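Local atomic coordinates of dTDP-4-amino-4,6-dideoxyglucose formyltransferase (Shewanella sp. FDAARGOS_354, PDB entry 6V2T), a protein that probably transfers a formyl group from a folate cofactor to the sugar amino group of dTDP-4-amino-4,6-dideoxyglucose, a step linked to O-antigen biosynthesis. Residues 34-37 with 38-42; 44-47 with 48-51; 86-89 with 90-94; 170-173 with 174-178; 213-216 with 217-221. One frame throughout, in Å; residues are numbered along the deposited sequence.

Contact 1: 34-37 with 38-42; sequences PLVS and FIQNL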
loop_
_atom_site.group_PDB
_atom_site.type_symbol
_atom_site.label_atom_id
_atom_site.label_comp_id
_atom_site.label_asym_id
_atom_site.label_seq_id
_atom_site.Cartn_x
_atom_site.Cartn_y
_atom_site.Cartn_z
ATOM N N PRO B 34 12.088 7.103 19.125
ATOM C CA PRO B 34 12.857 7.998 18.256
ATOM C C PRO B 34 13.222 9.342 18.918
ATOM O O PRO B 34 14.382 9.679 18.904
ATOM C CB PRO B 34 11.949 8.162 17.027
ATOM C CG PRO B 34 11.174 6.857 16.978
ATOM C CD PRO B 34 10.918 6.531 18.433
ATOM N N LEU B 35 12.255 10.051 19.517
ATOM C CA LEU B 35 12.481 11.322 20.270
ATOM C C LEU B 35 13.441 11.128 21.460
ATOM O O LEU B 35 14.383 11.897 21.559
ATOM C CB LEU B 35 11.148 11.888 20.784
ATOM C CG LEU B 35 10.462 12.903 19.874
ATOM C CD1 LEU B 35 9.381 13.661 20.645
ATOM C CD2 LEU B 35 11.460 13.879 19.254
ATOM N N VAL B 36 13.141 10.217 22.384
ATOM C CA VAL B 36 13.965 9.972 23.598
ATOM C C VAL B 36 15.414 9.755 23.160
ATOM O O VAL B 36 16.315 10.496 23.618
ATOM C CB VAL B 36 13.457 8.758 24.395
ATOM C CG1 VAL B 36 14.445 8.363 25.491
ATOM C CG2 VAL B 36 12.094 9.015 25.007
ATOM N N SER B 37 15.626 8.741 22.325
ATOM C CA SER B 37 16.967 8.369 21.821
ATOM C C SER B 37 17.630 9.620 21.217
ATOM O O SER B 37 18.780 9.908 21.567
ATOM C CB SER B 37 16.871 7.226 20.851
ATOM O OG SER B 37 18.121 7.006 20.233
ATOM N N PHE B 38 16.916 10.380 20.385
ATOM C CA PHE B 38 17.437 11.626 19.763
ATOM C C PHE B 38 17.770 12.672 20.839
ATOM O O PHE B 38 18.821 13.313 20.729
ATOM C CB PHE B 38 16.432 12.197 18.771
ATOM C CG PHE B 38 16.887 13.488 18.169
ATOM C CD1 PHE B 38 16.412 14.694 18.659
ATOM C CD2 PHE B 38 17.827 13.494 17.153
ATOM C CE1 PHE B 38 16.839 15.884 18.101
ATOM C CE2 PHE B 38 18.262 14.689 16.610
ATOM C CZ PHE B 38 17.757 15.880 17.083
ATOM N N ILE B 39 16.935 12.825 21.870
ATOM C CA ILE B 39 17.143 13.866 22.919
ATOM C C ILE B 39 18.365 13.469 23.760
ATOM O O ILE B 39 19.249 14.324 23.992
ATOM C CB ILE B 39 15.881 14.060 23.785
ATOM C CG1 ILE B 39 14.773 14.788 23.018
ATOM C CG2 ILE B 39 16.224 14.774 25.079
ATOM C CD1 ILE B 39 13.429 14.747 23.710
ATOM N N GLN B 40 18.444 12.201 24.146
ATOM C CA GLN B 40 19.618 11.655 24.887
ATOM C C GLN B 40 20.920 12.024 24.170
ATOM O O GLN B 40 21.818 12.580 24.825
ATOM C CB GLN B 40 19.450 10.158 25.100
ATOM C CG GLN B 40 18.621 9.877 26.338
ATOM C CD GLN B 40 18.269 8.427 26.519
ATOM O OE1 GLN B 40 18.377 7.619 25.597
ATOM N NE2 GLN B 40 17.786 8.106 27.711
ATOM N N ASN B 41 21.004 11.737 22.874
ATOM C CA ASN B 41 22.174 12.089 22.039
ATOM C C ASN B 41 22.349 13.614 22.044
ATOM O O ASN B 41 23.469 14.075 22.287
ATOM C CB ASN B 41 22.058 11.521 20.624
ATOM C CG ASN B 41 23.333 11.755 19.852
ATOM O OD1 ASN B 41 24.392 11.271 20.255
ATOM N ND2 ASN B 41 23.249 12.551 18.803
ATOM N N LEU B 42 21.282 14.381 21.820
ATOM C CA LEU B 42 21.353 15.869 21.718
ATOM C C LEU B 42 21.972 16.463 22.986
ATOM O O LEU B 42 22.689 17.494 22.881
ATOM C CB LEU B 42 19.942 16.432 21.543
ATOM C CG LEU B 42 19.759 17.461 20.442
ATOM C CD1 LEU B 42 18.407 18.151 20.601
ATOM C CD2 LEU B 42 20.887 18.474 20.405
#
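V36 turns CG1 trans to its own backbone N (chi1 170°), while Q40, one turn later in helix 33-45, carries CG on the opposite side from its carbonyl carbon (chi1 -85°) and runs extended to its amide. The two side chains therefore lie alongside each other and point the same way. V36 CG1 rests 4.0 Å from Q40 CD, with both OE1 and NE2 of that amide at a similar range. Beneath them Q40 N donates to V36 O at 2.8 Å, an almost straight bond of 178°. I39 N reaches L35 O at 2.7 Å, and I39 CG1 comes within 3.3 Å of that same L35 O. On the buried flank, L35 meets E182 and F38 meets M183, both on helix 171-194, whereas I39 faces I28 and Y57 of the sheet. Across V36 and Q40 the contact is dispersive: the methyl covers the glutamine amide without bonding to it, and the i to i+4 backbone bonds supply the polar pairing.

Contact 2: 44-47 with 48-51; sequences AVNA and DKFQ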
loop_
_atom_site.group_PDB
_atom_site.type_symbol
_atom_site.label_atom_id
_atom_site.label_comp_id
_atom_site.label_asym_id
_atom_site.label_seq_id
_atom_site.Cartn_x
_atom_site.Cartn_y
_atom_site.Cartn_z
ATOM N N ALA B 44 24.167 14.913 25.200
ATOM C CA ALA B 44 25.612 14.612 25.013
ATOM C C ALA B 44 26.277 15.692 24.149
ATOM O O ALA B 44 27.276 16.244 24.604
ATOM C CB ALA B 44 25.789 13.237 24.411
ATOM N N VAL B 45 25.740 16.009 22.965
ATOM C CA VAL B 45 26.377 16.921 21.961
ATOM C C VAL B 45 26.423 18.372 22.483
ATOM O O VAL B 45 27.312 19.153 22.022
ATOM C CB VAL B 45 25.657 16.843 20.595
ATOM C CG1 VAL B 45 25.965 18.031 19.691
ATOM C CG2 VAL B 45 25.963 15.540 19.865
ATOM N N ASN B 46 25.468 18.755 23.341
ATOM C CA ASN B 46 25.384 20.101 23.975
ATOM C C ASN B 46 25.946 20.020 25.407
ATOM O O ASN B 46 25.592 20.905 26.210
ATOM C CB ASN B 46 23.939 20.635 24.041
ATOM C CG ASN B 46 23.419 21.268 22.766
ATOM O OD1 ASN B 46 23.500 22.482 22.594
ATOM N ND2 ASN B 46 22.836 20.468 21.886
ATOM N N ALA B 47 26.762 19.011 25.751
ATOM C CA ALA B 47 27.194 18.736 27.150
ATOM C C ALA B 47 27.989 19.920 27.721
ATOM O O ALA B 47 28.099 20.005 28.960
ATOM C CB ALA B 47 28.009 17.469 27.233
ATOM N N ASP B 48 28.518 20.786 26.847
ATOM C CA ASP B 48 29.257 22.030 27.203
ATOM C C ASP B 48 28.270 23.114 27.675
ATOM O O ASP B 48 28.741 24.154 28.177
ATOM C CB ASP B 48 30.098 22.531 26.019
ATOM C CG ASP B 48 29.302 22.872 24.765
ATOM O OD1 ASP B 48 28.307 22.170 24.489
ATOM O OD2 ASP B 48 29.681 23.840 24.067
ATOM N N LYS B 49 26.961 22.907 27.475
ATOM C CA LYS B 49 25.885 23.857 27.861
ATOM C C LYS B 49 25.225 23.361 29.140
ATOM O O LYS B 49 24.507 24.157 29.753
ATOM C CB LYS B 49 24.804 23.963 26.782
ATOM C CG LYS B 49 25.286 24.178 25.356
ATOM C CD LYS B 49 25.187 25.605 24.889
ATOM C CE LYS B 49 25.256 25.743 23.385
ATOM N NZ LYS B 49 24.236 26.694 22.894
ATOM N N PHE B 50 25.436 22.097 29.511
ATOM C CA PHE B 50 24.589 21.360 30.489
ATOM C C PHE B 50 25.435 20.824 31.631
ATOM O O PHE B 50 24.986 19.883 32.313
ATOM C CB PHE B 50 23.812 20.225 29.807
ATOM C CG PHE B 50 22.751 20.668 28.828
ATOM C CD1 PHE B 50 22.568 20.006 27.621
ATOM C CD2 PHE B 50 21.928 21.755 29.096
ATOM C CE1 PHE B 50 21.595 20.414 26.715
ATOM C CE2 PHE B 50 20.956 22.154 28.190
ATOM C CZ PHE B 50 20.793 21.496 26.996
ATOM N N GLN B 51 26.587 21.461 31.870
ATOM C CA GLN B 51 27.461 21.223 33.045
ATOM C C GLN B 51 26.592 21.071 34.294
ATOM O O GLN B 51 26.811 20.102 35.042
ATOM C CB GLN B 51 28.460 22.375 33.215
ATOM C CG GLN B 51 29.905 21.930 33.385
ATOM C CD GLN B 51 30.493 21.313 32.137
ATOM O OE1 GLN B 51 31.452 20.547 32.203
ATOM N NE2 GLN B 51 29.923 21.638 30.987
#
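The end of helix 33-45 and the turns that follow it, on the way to strand 53-60, bring N46 against K49 and F50. N46 is the first residue to leave helical backbone angles, and its carbonyl becomes the hub of the next turn. K49 N donates to N46 O at 2.7 Å, with the donor standing well above the carbonyl plane, 42° out of it. A second, weak bond runs from F50 N to A47 O at 3.4 Å. The N46 side chain divides its contacts: CB packs 3.6 Å from F50 CE1, and OD1 lies 3.7 Å from K49 CG, a touch with the aliphatic part of the lysine. The far end of the amide turns back, where ND2 is hydrogen-bonded to L42 O in the last turn of the helix. K49 places CB over the centre of the F50 ring, 4.3 Å above its plane. D48 has its CG between backbone N and carbonyl carbon (chi1 60°), which curls OD1 back to 3.3 Å from N46 C. F50 is buried and meets F55 of strand 53-60 edge-to-face, while most of its neighbours here are exposed. Two successive i to i+3 turns thus carry the chain out of the helix in the beta-alpha-beta unit of strand 24-30, helix 33-45 and strand 53-60.

Contact 3: 86-89 with 90-94; sequences AHIV and EHYEL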
loop_
_atom_site.group_PDB
_atom_site.type_symbol
_atom_site.label_atom_id
_atom_site.label_comp_id
_atom_site.label_asym_id
_atom_site.label_seq_id
_atom_site.Cartn_x
_atom_site.Cartn_y
_atom_site.Cartn_z
ATOM N N ALA B 86 3.808 14.733 43.470
ATOM C CA ALA B 86 4.550 15.318 44.611
ATOM C C ALA B 86 6.049 15.171 44.352
ATOM O O ALA B 86 6.774 16.175 44.494
ATOM C CB ALA B 86 4.135 14.670 45.912
ATOM N N HIS B 87 6.504 13.984 43.940
ATOM C CA HIS B 87 7.942 13.740 43.657
ATOM C C HIS B 87 8.402 14.713 42.572
ATOM O O HIS B 87 9.509 15.270 42.718
ATOM C CB HIS B 87 8.253 12.291 43.245
ATOM C CG HIS B 87 9.716 12.070 43.035
ATOM N ND1 HIS B 87 10.231 11.527 41.878
ATOM C CD2 HIS B 87 10.782 12.403 43.794
ATOM C CE1 HIS B 87 11.548 11.492 41.951
ATOM N NE2 HIS B 87 11.907 12.027 43.108
ATOM N N ILE B 88 7.610 14.906 41.510
ATOM C CA ILE B 88 8.077 15.756 40.379
ATOM C C ILE B 88 8.215 17.187 40.908
ATOM O O ILE B 88 9.311 17.806 40.710
ATOM C CB ILE B 88 7.142 15.673 39.151
ATOM C CG1 ILE B 88 7.105 14.270 38.539
ATOM C CG2 ILE B 88 7.535 16.702 38.112
ATOM C CD1 ILE B 88 5.830 13.985 37.788
ATOM N N VAL B 89 7.162 17.680 41.559
ATOM C CA VAL B 89 7.091 19.059 42.114
ATOM C C VAL B 89 8.233 19.254 43.114
ATOM O O VAL B 89 8.836 20.337 43.119
ATOM C CB VAL B 89 5.734 19.349 42.773
ATOM C CG1 VAL B 89 5.785 20.679 43.492
ATOM C CG2 VAL B 89 4.585 19.317 41.770
ATOM N N GLU B 90 8.501 18.229 43.925
ATOM C CA GLU B 90 9.616 18.176 44.905
ATOM C C GLU B 90 10.975 18.319 44.195
ATOM O O GLU B 90 11.775 19.143 44.640
ATOM C CB GLU B 90 9.497 16.872 45.704
ATOM C CG GLU B 90 10.677 16.573 46.615
ATOM C CD GLU B 90 10.983 17.663 47.625
ATOM O OE1 GLU B 90 10.083 18.489 47.905
ATOM O OE2 GLU B 90 12.124 17.688 48.129
ATOM N N HIS B 91 11.238 17.567 43.127
ATOM C CA HIS B 91 12.607 17.254 42.651
ATOM C C HIS B 91 12.999 18.020 41.379
ATOM O O HIS B 91 14.207 18.206 41.155
ATOM C CB HIS B 91 12.724 15.737 42.425
ATOM C CG HIS B 91 14.133 15.246 42.374
ATOM N ND1 HIS B 91 14.826 14.870 43.514
ATOM C CD2 HIS B 91 14.986 15.084 41.332
ATOM C CE1 HIS B 91 16.045 14.489 43.169
ATOM N NE2 HIS B 91 16.167 14.615 41.834
ATOM N N TYR B 92 12.052 18.393 40.516
ATOM C CA TYR B 92 12.399 18.898 39.168
ATOM C C TYR B 92 12.118 20.399 39.035
ATOM O O TYR B 92 11.114 20.913 39.508
ATOM C CB TYR B 92 11.683 18.065 38.105
ATOM C CG TYR B 92 12.195 16.653 38.038
ATOM C CD1 TYR B 92 13.368 16.361 37.365
ATOM C CD2 TYR B 92 11.517 15.618 38.663
ATOM C CE1 TYR B 92 13.850 15.062 37.299
ATOM C CE2 TYR B 92 11.984 14.310 38.604
ATOM C CZ TYR B 92 13.160 14.039 37.929
ATOM O OH TYR B 92 13.638 12.765 37.867
ATOM N N GLU B 93 12.995 21.083 38.323
ATOM C CA GLU B 93 12.794 22.519 37.985
ATOM C C GLU B 93 11.983 22.643 36.687
ATOM O O GLU B 93 11.386 23.730 36.442
ATOM C CB GLU B 93 14.150 23.208 37.856
ATOM C CG GLU B 93 14.780 23.511 39.197
ATOM C CD GLU B 93 15.216 22.301 40.012
ATOM O OE1 GLU B 93 15.909 21.403 39.461
ATOM O OE2 GLU B 93 14.862 22.264 41.182
ATOM N N LEU B 94 12.035 21.626 35.836
ATOM C CA LEU B 94 11.385 21.642 34.497
ATOM C C LEU B 94 10.923 20.240 34.122
ATOM O O LEU B 94 11.718 19.315 34.270
ATOM C CB LEU B 94 12.387 22.159 33.470
ATOM C CG LEU B 94 11.939 22.049 32.012
ATOM C CD1 LEU B 94 10.718 22.953 31.758
ATOM C CD2 LEU B 94 13.071 22.402 31.055
HETATM O O HOH W 1 9.205 21.686 40.972
#
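H87 and H91 stand side by side at the C-terminal end of helix 82-91, which leads into the parallel strand 94-98 of the mixed sheet, next to strand 24-30. Similar first torsions (chi1 -177° and -161°) point both imidazoles the same way. Their planes are inclined by 36° with centroids 5.3 Å apart, an oblique pairing in which H87 NE2 approaches H91 CB at 3.9 Å. Nearby ring nitrogens could make a proton on either histidine less welcome, though the protonation of neither is known. The neighbouring flank is apolar: I88 CG2 touches Y92 CD2 at 4.2 Å, the two side chains crossing at a slant, and I88 CA lies in the plane of the tyrosine ring at its edge. H91 CD2 covers one face of that ring toward its rim. Beneath these groups Y92 N donates to I88 O at 2.8 Å, the final helical bond before Y92 departs from helical angles. Farther out, the Y92 hydroxyl is hydrogen-bonded to OD2 of D56, fixing the ring's outer end, while H25 and L27 of strand 24-30 pack against it and H25 also meets the H91 ring. One water bridges the last turn, donating to V89 O at 2.6 Å and to Y92 O at 2.5 Å.

Contact 4: 170-173 with 174-178; sequences TSLN and VYERV. With NA (sodium ion), chain J; 0FX (dTDP-4-amino-4,6-dideoxyglucose), chain G.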
loop_
_atom_site.group_PDB
_atom_site.type_symbol
_atom_site.label_atom_id
_atom_site.label_comp_id
_atom_site.label_asym_id
_atom_site.label_seq_id
_atom_site.Cartn_x
_atom_site.Cartn_y
_atom_site.Cartn_z
ATOM N N THR B 170 0.895 10.238 2.273
ATOM C CA THR B 170 0.114 9.525 3.310
ATOM C C THR B 170 0.381 10.168 4.663
ATOM O O THR B 170 1.298 11.012 4.794
ATOM C CB THR B 170 0.491 8.040 3.363
ATOM O OG1 THR B 170 1.876 7.981 3.717
ATOM C CG2 THR B 170 0.257 7.365 2.033
ATOM N N SER B 171 -0.367 9.745 5.660
ATOM C CA SER B 171 -0.059 10.022 7.070
ATOM C C SER B 171 1.415 9.729 7.361
ATOM O O SER B 171 2.042 10.552 8.044
ATOM C CB SER B 171 -0.949 9.247 7.974
ATOM O OG SER B 171 -0.513 9.387 9.298
ATOM N N LEU B 172 1.958 8.615 6.878
ATOM C CA LEU B 172 3.344 8.224 7.250
ATOM C C LEU B 172 4.313 9.258 6.651
ATOM O O LEU B 172 5.219 9.692 7.350
ATOM C CB LEU B 172 3.623 6.807 6.740
ATOM C CG LEU B 172 5.055 6.309 6.945
ATOM C CD1 LEU B 172 5.406 6.271 8.412
ATOM C CD2 LEU B 172 5.255 4.944 6.291
ATOM N N ASN B 173 4.126 9.610 5.395
ATOM C CA ASN B 173 4.961 10.620 4.709
ATOM C C ASN B 173 4.957 11.927 5.529
ATOM O O ASN B 173 6.041 12.442 5.821
ATOM C CB ASN B 173 4.499 10.887 3.272
ATOM C CG ASN B 173 4.507 9.673 2.372
ATOM O OD1 ASN B 173 3.613 9.548 1.546
ATOM N ND2 ASN B 173 5.505 8.810 2.505
ATOM N N VAL B 174 3.789 12.475 5.892
ATOM C CA VAL B 174 3.753 13.764 6.634
ATOM C C VAL B 174 4.394 13.567 8.017
ATOM O O VAL B 174 5.129 14.445 8.453
ATOM C CB VAL B 174 2.329 14.349 6.756
ATOM C CG1 VAL B 174 2.400 15.721 7.398
ATOM C CG2 VAL B 174 1.639 14.431 5.404
ATOM N N TYR B 175 4.077 12.473 8.714
ATOM C CA TYR B 175 4.569 12.235 10.082
ATOM C C TYR B 175 6.103 12.249 10.083
ATOM O O TYR B 175 6.693 12.896 10.973
ATOM C CB TYR B 175 4.073 10.901 10.616
ATOM C CG TYR B 175 4.469 10.648 12.037
ATOM C CD1 TYR B 175 3.872 11.354 13.073
ATOM C CD2 TYR B 175 5.425 9.699 12.355
ATOM C CE1 TYR B 175 4.196 11.100 14.390
ATOM C CE2 TYR B 175 5.737 9.415 13.669
ATOM C CZ TYR B 175 5.127 10.123 14.688
ATOM O OH TYR B 175 5.453 9.852 15.976
ATOM N N GLU B 176 6.722 11.590 9.108
ATOM C CA GLU B 176 8.198 11.524 9.070
ATOM C C GLU B 176 8.770 12.931 8.860
ATOM O O GLU B 176 9.803 13.212 9.432
ATOM C CB GLU B 176 8.659 10.531 7.997
ATOM C CG GLU B 176 8.446 9.093 8.412
ATOM C CD GLU B 176 8.828 8.011 7.401
ATOM O OE1 GLU B 176 8.989 8.297 6.194
ATOM O OE2 GLU B 176 8.890 6.872 7.824
ATOM N N ARG B 177 8.134 13.756 8.031
ATOM C CA ARG B 177 8.595 15.131 7.746
ATOM C C ARG B 177 8.435 15.964 9.031
ATOM O O ARG B 177 9.341 16.721 9.373
ATOM C CB ARG B 177 7.823 15.645 6.537
ATOM C CG ARG B 177 8.319 16.959 5.964
ATOM C CD ARG B 177 7.533 17.413 4.750
ATOM N NE ARG B 177 7.449 16.371 3.746
ATOM C CZ ARG B 177 6.342 15.848 3.213
ATOM N NH1 ARG B 177 5.129 16.259 3.536
ATOM N NH2 ARG B 177 6.463 14.860 2.355
ATOM N N VAL B 178 7.360 15.752 9.782
ATOM C CA VAL B 178 7.132 16.417 11.092
ATOM C C VAL B 178 8.230 15.984 12.060
ATOM O O VAL B 178 8.839 16.892 12.687
ATOM C CB VAL B 178 5.721 16.139 11.640
ATOM C CG1 VAL B 178 5.572 16.585 13.080
ATOM C CG2 VAL B 178 4.681 16.799 10.762
HETATM NA NA NA J . 3.241 9.051 -0.817
HETATM O O4P 0FX G . 3.202 10.462 17.822
HETATM P P2 0FX G . 3.390 9.333 18.838
HETATM O O3P 0FX G . 4.656 9.466 19.624
HETATM O O1G 0FX G . 2.186 9.572 19.816
HETATM C C1G 0FX G . 2.465 9.723 21.206
HETATM C C2G 0FX G . 1.429 8.867 21.908
HETATM O O2G 0FX G . 1.497 7.470 21.568
HETATM C C3G 0FX G . 0.069 9.405 21.496
HETATM O O3G 0FX G . -0.907 8.668 22.247
HETATM C C4G 0FX G . -0.032 10.927 21.721
HETATM N N4A 0FX G . -1.242 11.427 21.063
HETATM C C5G 0FX G . 1.136 11.739 21.173
HETATM C C6G 0FX G . 1.059 13.204 21.651
HETATM O O5G 0FX G . 2.355 11.115 21.586
HETATM O OPP 0FX G . 3.545 7.703 18.389
HETATM P P 0FX G . 2.189 7.052 17.948
HETATM O O1P 0FX G . 1.096 6.976 18.907
HETATM O O2P 0FX G . 2.502 5.619 17.607
HETATM O O5 0FX G . 1.662 7.577 16.557
HETATM C C5 0FX G . 2.549 7.888 15.515
HETATM C C4 0FX G . 1.733 7.877 14.216
HETATM O O4 0FX G . 1.306 6.559 13.869
HETATM C C3 0FX G . 0.408 8.656 14.292
HETATM O O3 0FX G . 0.595 10.056 14.138
HETATM C C2 0FX G . -0.482 8.009 13.201
HETATM C C1 0FX G . 0.087 6.563 13.205
HETATM N N11 0FX G . -0.834 5.674 13.899
HETATM C C61 0FX G . -0.643 5.292 15.181
HETATM C C51 0FX G . -1.554 4.419 15.773
HETATM C C5A 0FX G . -1.361 3.988 17.223
HETATM C C21 0FX G . -1.876 5.222 13.190
HETATM O O21 0FX G . -2.029 5.635 11.907
HETATM N N31 0FX G . -2.793 4.385 13.732
HETATM C C41 0FX G . -2.645 3.971 15.019
HETATM O O41 0FX G . -3.607 3.169 15.561
HETATM O O HOH W 2 8.129 9.524 3.903
HETATM O O HOH W 3 5.414 9.592 -1.054
HETATM O O HOH W 4 2.795 6.706 -0.298
#
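A capping box opens helix 171-194 beside a sodium site and the nucleotide-sugar pocket. T170, the N-cap, accepts from N173 N through OG1 at 3.2 Å, and its own N donates to N173 OD1 at 2.9 Å. That OD1 also binds the sodium ion at 2.4 Å, with two waters and the carbonyls of W168 and A263 completing the site; the cation probably polarises the amide. N173 ND2 and E176 OE1 share a bridging water, and E176 OE2 lies 3.6 Å from L172 CD1. A chi1 of -176° carries the Y175 ring off the cap and up to the ligand. There OH donates to phosphate oxygen O4P of the dTDP-sugar at 3.0 Å, and ligand C4 lies over the ring centre. S171 OG pairs with H241 and Q131, and R177 forms a salt bridge with D169. V174 packs on helix 130-137, while V178 and R177 meet V163 of strand 157-163.

Contact 5: 213-216 with 217-221; sequences SDFK and ALCKL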
loop_
_atom_site.group_PDB
_atom_site.type_symbol
_atom_site.label_atom_id
_atom_site.label_comp_id
_atom_site.label_asym_id
_atom_site.label_seq_id
_atom_site.Cartn_x
_atom_site.Cartn_y
_atom_site.Cartn_z
ATOM N N SER B 213 -11.558 9.480 19.610
ATOM C CA SER B 213 -12.848 9.000 19.058
ATOM C C SER B 213 -13.135 9.665 17.694
ATOM O O SER B 213 -13.810 9.047 16.849
ATOM C CB SER B 213 -13.956 9.179 20.074
ATOM O OG SER B 213 -14.224 10.549 20.273
ATOM N N ASP B 214 -12.611 10.859 17.432
ATOM C CA ASP B 214 -12.777 11.496 16.104
ATOM C C ASP B 214 -11.959 10.662 15.104
ATOM O O ASP B 214 -12.474 10.397 14.024
ATOM C CB ASP B 214 -12.433 12.984 16.169
ATOM C CG ASP B 214 -13.268 13.676 17.234
ATOM O OD1 ASP B 214 -14.507 13.581 17.156
ATOM O OD2 ASP B 214 -12.684 14.212 18.173
ATOM N N PHE B 215 -10.747 10.235 15.470
ATOM C CA PHE B 215 -9.902 9.395 14.588
ATOM C C PHE B 215 -10.652 8.095 14.278
ATOM O O PHE B 215 -10.824 7.762 13.109
ATOM C CB PHE B 215 -8.536 9.126 15.226
ATOM C CG PHE B 215 -7.683 8.185 14.413
ATOM C CD1 PHE B 215 -7.150 8.593 13.204
ATOM C CD2 PHE B 215 -7.496 6.870 14.810
ATOM C CE1 PHE B 215 -6.407 7.714 12.427
ATOM C CE2 PHE B 215 -6.718 6.005 14.055
ATOM C CZ PHE B 215 -6.175 6.432 12.859
ATOM N N LYS B 216 -11.098 7.388 15.324
ATOM C CA LYS B 216 -11.836 6.110 15.197
ATOM C C LYS B 216 -13.060 6.273 14.287
ATOM O O LYS B 216 -13.244 5.405 13.414
ATOM C CB LYS B 216 -12.200 5.584 16.591
ATOM C CG LYS B 216 -10.993 5.119 17.372
ATOM C CD LYS B 216 -11.283 4.532 18.735
ATOM C CE LYS B 216 -10.087 3.752 19.262
ATOM N NZ LYS B 216 -10.166 3.557 20.728
ATOM N N ALA B 217 -13.793 7.380 14.378
ATOM C CA ALA B 217 -14.956 7.654 13.495
ATOM C C ALA B 217 -14.512 7.767 12.032
ATOM O O ALA B 217 -15.215 7.198 11.159
ATOM C CB ALA B 217 -15.706 8.892 13.935
ATOM N N LEU B 218 -13.413 8.476 11.741
ATOM C CA LEU B 218 -12.921 8.664 10.347
ATOM C C LEU B 218 -12.597 7.303 9.748
ATOM O O LEU B 218 -12.699 7.136 8.521
ATOM C CB LEU B 218 -11.628 9.482 10.327
ATOM C CG LEU B 218 -11.769 10.990 10.204
ATOM C CD1 LEU B 218 -10.374 11.593 10.176
ATOM C CD2 LEU B 218 -12.562 11.367 8.962
ATOM N N CYS B 219 -12.196 6.376 10.607
ATOM C CA CYS B 219 -11.657 5.058 10.207
ATOM C C CYS B 219 -12.787 4.210 9.624
ATOM O O CYS B 219 -12.501 3.422 8.745
ATOM C CB CYS B 219 -10.989 4.362 11.381
ATOM S SG CYS B 219 -9.284 4.912 11.667
ATOM N N LYS B 220 -14.030 4.417 10.081
ATOM C CA LYS B 220 -15.209 3.620 9.660
ATOM C C LYS B 220 -15.683 4.171 8.320
ATOM O O LYS B 220 -16.312 5.255 8.288
ATOM C CB LYS B 220 -16.318 3.648 10.719
ATOM C CG LYS B 220 -17.509 2.762 10.374
ATOM C CD LYS B 220 -18.593 2.704 11.430
ATOM C CE LYS B 220 -19.866 2.116 10.852
ATOM N NZ LYS B 220 -20.958 2.091 11.851
ATOM N N LEU B 221 -15.348 3.478 7.240
ATOM C CA LEU B 221 -15.677 3.958 5.884
ATOM C C LEU B 221 -17.164 3.712 5.609
ATOM O O LEU B 221 -17.677 2.677 6.041
ATOM C CB LEU B 221 -14.812 3.201 4.877
ATOM C CG LEU B 221 -13.312 3.366 5.079
ATOM C CD1 LEU B 221 -12.576 2.540 4.034
ATOM C CD2 LEU B 221 -12.902 4.829 5.020
#
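F215 and C219, one turn apart on helix 212-219, form the tight side of this contact. C219 SG sits over one face of the phenyl ring, 3.9 Å from the F215 ring centroid and 23° off the ring normal, displaced toward the rim where F215 CZ and CE2 are both 3.7 Å from it. With chi1 near 175°, F215 lays its ring along the helix, under the sulfur. The same ring meets F129 edge-to-face, packs on V132 and L239, and touches the bound dTDP-sugar. C219 in turn packs on N246 and Y248.

The other side is looser. S213, D214, K216 and A217 are exposed, and backbone bonds dominate there: A217 N to S213 O at 3.0 Å and L218 N to D214 O at 3.1 Å. D214 turns its carboxylate away from this turn, where OD2 accepts from G211 N near the helix start. C219 N splits its hydrogen between F215 O at 3.2 Å and K216 O at 3.1 Å, both weak. The result is a Cys sulfur-aromatic contact on an amphipathic helix, from whose buried face F215 touches the bound dTDP-sugar.

Overall arrangement
All five contacts are local and follow one another in series along the chain; none nests within or crosses another. Contacts 1 and 2 share helix 33-45, the first along its body and the second turning its end toward strand 53-60, so together they span the helical link of a beta-alpha-beta unit. Contact 3 ends helix 82-91 ahead of strand 94-98, its centre about 22 Å from those of both earlier contacts. Contact 4 starts helix 171-194, which packs against helix 33-45 farther along. Contact 5 belongs to the C-terminal dimerization region, with L221 reaching L229 of the second subunit. Contacts 4 and 5, centres about 19 Å apart, both touch the dTDP-sugar.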